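Local coordinates for protein transcription termination factor FttA (Methanosarcina mazei, PDB 2XR1) that probably terminates transcription across the archaeal genome by cleaving nascent RNA as it leaves RNA polymerase, acting as a dimeric two-zinc nuclease, at residues R495-I499 against E521-F526; E206-D212 against I238-T244. All coordinates share one frame; numbering follows the deposited sequence.

Contact 1: R495-I499 against E521-F526; sequences RQKII and EYFKAF
Y522 sets the phenol end of its ring against the aliphatic chain of R495, with CG of R495 4.0 Å from CE1 and 3.5 Å from OH of Y522. CG of R495 leaves CB anti to the backbone N (chi1 -169°), which lays the chain across the tyrosine at about a right angle; ring and guanidinium planes stand 86° apart, and OH sits at the guanidinium edge. Both polar ends share a partner outside the pair: D448 OD2 is hydrogen-bonded to Y522 OH and forms a salt bridge with R495 NE. E521 is a lesser neighbour of R495, its OE1 4.1 Å from NH1 but well out of the guanidinium plane, an attraction of charges alone. On the other side of the phenol, I498 brings CG2 to 4.1 Å from CE1 of Y522. I499 adds CG2 at 4.1 Å from CB of A525, while F526 offers CZ to the backbone of I498 and I499. The axes of the two short helical segments come within 10.7 Å, 20° from parallel. With I498, Y522 and F526 all resting on I507 of strand 506-509, this is side-by-side helix packing over the parallel sheet of an alpha/beta fold, here the beta-CASP domain.

Contact 2: E206-D212 against I238-T244; sequences ESRILID and IDAVIVT
In the metallo-beta-lactamase fold the carboxylate of D212 grips T244 of the parallel segment 238-244. From CB the chain turns with CG beside the backbone N (chi1 -72°); CG then lies 3.3 Å from T244 OG1, and the two oxygens divide the work. OD1 receives the backbone N-H of T244 at 2.8 Å in a fairly straight bond, 167° at the hydrogen, while OD2 accepts the T244 hydroxyl; each oxygen uses its syn lone pair. OD2 is also hydrogen-bonded to ND1 of H250, a zinc ligand, making D212 a second-shell residue that probably orients this histidine. Behind this clasp the parallel pairing runs through L210, whose N donates to A240 O and whose O accepts from I242 N; D212 N in turn meets I242 O at 2.7 Å. On one face CB of L210 lies alongside V241 CG2, while on the other I209 and I242 pack towards strand 323-329 of the second sheet. At the far end, D239 N bonds R208 O. D239 has R175 as its firmer side-chain partner and R208 NE is hydrogen-bonded to Q237 O, leaving between them a long salt bridge, R208 NH2 3.9 Å from D239 OD1, in which no N-H points at the oxygen.

Contact 1 and contact 2 illustrate two kinds of packing within one chain. The 495-499/521-526 pair is helix against helix on the flank of the beta-CASP domain, whereas the 206-212/238-244 pair is strand against strand within the metallo-beta-lactamase domain. Their centres lie 42 Å apart, on opposite sides of the chain's centre, and their nearest atoms stay about 26 Å from each other. Their relation to the metals also differs. Contact 2 brings the D212 side chain about 7 Å from a zinc ion and leads directly into H245 and the ligands after it, while contact 1 is peripheral packing away from that centre.

Contact 1: R495-I499 against E521-F526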
# COMPACT_ATOMS: atom_id res chain seq x y z
N ARG B 495 40.99 -27.13 -0.95
CA ARG B 495 40.57 -26.71 -2.29
C ARG B 495 41.72 -26.73 -3.30
O ARG B 495 41.58 -27.27 -4.40
CB ARG B 495 39.97 -25.30 -2.24
CG ARG B 495 39.28 -24.87 -3.51
CD ARG B 495 38.35 -23.68 -3.30
NE ARG B 495 37.42 -23.90 -2.20
CZ ARG B 495 37.39 -23.21 -1.05
NH1 ARG B 495 38.24 -22.23 -0.82
NH2 ARG B 495 36.47 -23.51 -0.13
N GLN B 496 42.85 -26.16 -2.92
CA GLN B 496 43.99 -26.06 -3.82
C GLN B 496 44.53 -27.43 -4.24
O GLN B 496 45.00 -27.58 -5.36
CB GLN B 496 45.11 -25.23 -3.21
CG GLN B 496 44.74 -23.76 -3.01
CD GLN B 496 44.59 -22.98 -4.32
OE1 GLN B 496 45.54 -22.85 -5.09
NE2 GLN B 496 43.40 -22.45 -4.57
N LYS B 497 44.42 -28.43 -3.36
CA LYS B 497 44.90 -29.78 -3.66
C LYS B 497 44.09 -30.46 -4.75
O LYS B 497 44.64 -31.26 -5.52
CB LYS B 497 44.91 -30.67 -2.41
CG LYS B 497 45.33 -32.14 -2.68
CD LYS B 497 45.54 -32.95 -1.41
CE LYS B 497 45.84 -34.42 -1.71
NZ LYS B 497 46.93 -34.64 -2.71
N ILE B 498 42.79 -30.15 -4.81
CA ILE B 498 41.94 -30.63 -5.91
C ILE B 498 42.38 -29.94 -7.18
O ILE B 498 42.49 -30.58 -8.22
CB ILE B 498 40.42 -30.35 -5.68
CG1 ILE B 498 39.89 -31.17 -4.53
CG2 ILE B 498 39.58 -30.67 -6.94
CD1 ILE B 498 38.69 -30.56 -3.89
N ILE B 499 42.62 -28.64 -7.06
CA ILE B 499 43.04 -27.80 -8.19
C ILE B 499 44.45 -28.13 -8.73
O ILE B 499 44.63 -28.37 -9.92
CB ILE B 499 42.96 -26.28 -7.80
CG1 ILE B 499 41.50 -25.85 -7.64
CG2 ILE B 499 43.65 -25.41 -8.84
CD1 ILE B 499 41.31 -24.39 -7.20
N GLU B 521 36.38 -20.46 -8.13
CA GLU B 521 37.76 -20.91 -8.09
C GLU B 521 37.92 -22.16 -8.95
O GLU B 521 38.82 -22.23 -9.77
CB GLU B 521 38.25 -21.16 -6.65
CG GLU B 521 39.16 -20.06 -6.08
CD GLU B 521 39.08 -19.94 -4.55
OE1 GLU B 521 37.95 -19.76 -4.04
OE2 GLU B 521 40.12 -20.01 -3.84
N TYR B 522 37.04 -23.13 -8.77
CA TYR B 522 37.07 -24.35 -9.58
C TYR B 522 36.94 -24.05 -11.06
O TYR B 522 37.58 -24.70 -11.89
CB TYR B 522 35.96 -25.30 -9.17
CG TYR B 522 36.17 -25.85 -7.80
CD1 TYR B 522 37.24 -26.70 -7.53
CD2 TYR B 522 35.33 -25.48 -6.75
CE1 TYR B 522 37.45 -27.19 -6.26
CE2 TYR B 522 35.56 -25.97 -5.46
CZ TYR B 522 36.63 -26.81 -5.24
OH TYR B 522 36.84 -27.30 -3.98
N PHE B 523 36.11 -23.07 -11.37
CA PHE B 523 35.82 -22.69 -12.75
C PHE B 523 37.00 -21.91 -13.33
O PHE B 523 37.42 -22.15 -14.46
CB PHE B 523 34.51 -21.87 -12.77
CG PHE B 523 34.24 -21.16 -14.05
CD1 PHE B 523 33.54 -21.77 -15.05
CD2 PHE B 523 34.68 -19.85 -14.24
CE1 PHE B 523 33.28 -21.09 -16.24
CE2 PHE B 523 34.43 -19.18 -15.42
CZ PHE B 523 33.73 -19.79 -16.42
N LYS B 524 37.54 -20.98 -12.54
CA LYS B 524 38.66 -20.18 -13.00
C LYS B 524 39.79 -21.08 -13.48
O LYS B 524 40.56 -20.68 -14.35
CB LYS B 524 39.14 -19.23 -11.91
N ALA B 525 39.86 -22.29 -12.95
CA ALA B 525 40.97 -23.20 -13.24
C ALA B 525 40.62 -24.37 -14.17
O ALA B 525 41.50 -24.90 -14.81
CB ALA B 525 41.58 -23.73 -11.95
N PHE B 526 39.37 -24.79 -14.24
CA PHE B 526 39.02 -25.95 -15.08
C PHE B 526 38.33 -25.63 -16.42
O PHE B 526 38.12 -26.52 -17.25
CB PHE B 526 38.16 -26.94 -14.28
CG PHE B 526 38.88 -27.59 -13.14
CD1 PHE B 526 40.20 -28.03 -13.27
CD2 PHE B 526 38.25 -27.79 -11.93
CE1 PHE B 526 40.84 -28.63 -12.21
CE2 PHE B 526 38.91 -28.39 -10.87
CZ PHE B 526 40.20 -28.81 -11.01

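Contact 2: E206-D212 against I238-T244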
# COMPACT_ATOMS: atom_id res chain seq x y z
N GLU B 206 -6.27 -5.26 12.21
CA GLU B 206 -5.60 -5.49 13.51
C GLU B 206 -4.15 -5.93 13.30
O GLU B 206 -3.38 -5.93 14.23
CB GLU B 206 -6.29 -6.60 14.31
CG GLU B 206 -7.83 -6.57 14.34
CD GLU B 206 -8.42 -5.57 15.34
OE1 GLU B 206 -7.66 -5.01 16.18
OE2 GLU B 206 -9.67 -5.36 15.28
N SER B 207 -3.78 -6.36 12.11
CA SER B 207 -2.58 -7.12 12.02
C SER B 207 -1.85 -6.96 10.71
O SER B 207 -2.45 -6.75 9.66
CB SER B 207 -2.92 -8.59 12.27
OG SER B 207 -3.56 -8.66 13.52
N ARG B 208 -0.54 -7.08 10.83
CA ARG B 208 0.37 -6.96 9.71
C ARG B 208 1.38 -8.06 9.84
O ARG B 208 2.00 -8.21 10.89
CB ARG B 208 1.00 -5.58 9.74
CG ARG B 208 0.02 -4.48 9.30
CD ARG B 208 0.22 -3.22 10.01
NE ARG B 208 0.03 -3.39 11.46
CZ ARG B 208 -1.12 -3.24 12.13
NH1 ARG B 208 -2.25 -2.90 11.51
NH2 ARG B 208 -1.15 -3.45 13.46
N ILE B 209 1.44 -8.89 8.81
CA ILE B 209 2.26 -10.07 8.79
C ILE B 209 3.12 -9.92 7.58
O ILE B 209 2.64 -9.57 6.53
CB ILE B 209 1.40 -11.41 8.67
CG1 ILE B 209 0.37 -11.49 9.81
CG2 ILE B 209 2.23 -12.62 8.81
CD1 ILE B 209 0.96 -11.27 11.22
N LEU B 210 4.40 -10.20 7.76
CA LEU B 210 5.36 -10.16 6.69
C LEU B 210 5.72 -11.58 6.30
O LEU B 210 6.19 -12.32 7.15
CB LEU B 210 6.60 -9.39 7.15
CG LEU B 210 7.36 -8.51 6.18
CD1 LEU B 210 6.52 -7.47 5.49
CD2 LEU B 210 8.44 -7.89 7.01
N ILE B 211 5.46 -11.97 5.05
CA ILE B 211 5.89 -13.27 4.60
C ILE B 211 7.16 -13.09 3.77
O ILE B 211 7.15 -12.43 2.73
CB ILE B 211 4.81 -14.00 3.80
CG1 ILE B 211 3.59 -14.31 4.68
CG2 ILE B 211 5.38 -15.33 3.24
CD1 ILE B 211 2.40 -13.31 4.61
N ASP B 212 8.25 -13.69 4.26
CA ASP B 212 9.57 -13.66 3.64
C ASP B 212 10.20 -12.26 3.64
O ASP B 212 9.52 -11.24 3.74
CB ASP B 212 9.59 -14.31 2.23
CG ASP B 212 9.44 -15.87 2.27
OD1 ASP B 212 9.67 -16.45 3.37
OD2 ASP B 212 9.10 -16.53 1.20
N ILE B 238 4.70 -4.43 12.85
CA ILE B 238 4.65 -5.76 12.29
C ILE B 238 4.49 -6.84 13.38
O ILE B 238 5.39 -7.08 14.16
CB ILE B 238 5.90 -6.11 11.45
CG1 ILE B 238 6.20 -5.02 10.42
CG2 ILE B 238 5.65 -7.39 10.75
CD1 ILE B 238 5.22 -4.93 9.30
N ASP B 239 3.37 -7.55 13.34
CA ASP B 239 3.09 -8.60 14.29
C ASP B 239 4.02 -9.82 14.16
O ASP B 239 4.42 -10.42 15.18
CB ASP B 239 1.64 -9.02 14.18
CG ASP B 239 0.67 -7.90 14.63
OD1 ASP B 239 0.79 -6.73 14.12
OD2 ASP B 239 -0.20 -8.19 15.52
N ALA B 240 4.38 -10.19 12.93
CA ALA B 240 5.23 -11.37 12.71
C ALA B 240 5.90 -11.40 11.37
O ALA B 240 5.50 -10.75 10.44
CB ALA B 240 4.43 -12.62 12.91
N VAL B 241 6.96 -12.17 11.28
CA VAL B 241 7.62 -12.46 10.04
C VAL B 241 7.51 -13.96 9.87
O VAL B 241 7.79 -14.70 10.80
CB VAL B 241 9.10 -11.95 10.04
CG1 VAL B 241 9.84 -12.41 8.83
CG2 VAL B 241 9.14 -10.38 10.12
N ILE B 242 7.06 -14.41 8.70
CA ILE B 242 7.08 -15.82 8.38
C ILE B 242 8.17 -16.10 7.35
O ILE B 242 8.27 -15.43 6.35
CB ILE B 242 5.72 -16.30 7.92
CG1 ILE B 242 4.80 -16.48 9.14
CG2 ILE B 242 5.81 -17.65 7.24
CD1 ILE B 242 4.18 -15.25 9.67
N VAL B 243 8.99 -17.09 7.60
CA VAL B 243 9.99 -17.53 6.64
C VAL B 243 9.49 -18.87 6.08
O VAL B 243 9.31 -19.86 6.80
CB VAL B 243 11.36 -17.69 7.31
CG1 VAL B 243 12.35 -18.24 6.34
CG2 VAL B 243 11.87 -16.33 7.92
N THR B 244 9.27 -18.90 4.77
CA THR B 244 8.67 -20.05 4.13
C THR B 244 9.68 -21.18 3.96
O THR B 244 9.31 -22.35 4.08
CB THR B 244 8.14 -19.68 2.76
OG1 THR B 244 9.23 -19.20 2.00
CG2 THR B 244 7.08 -18.61 2.82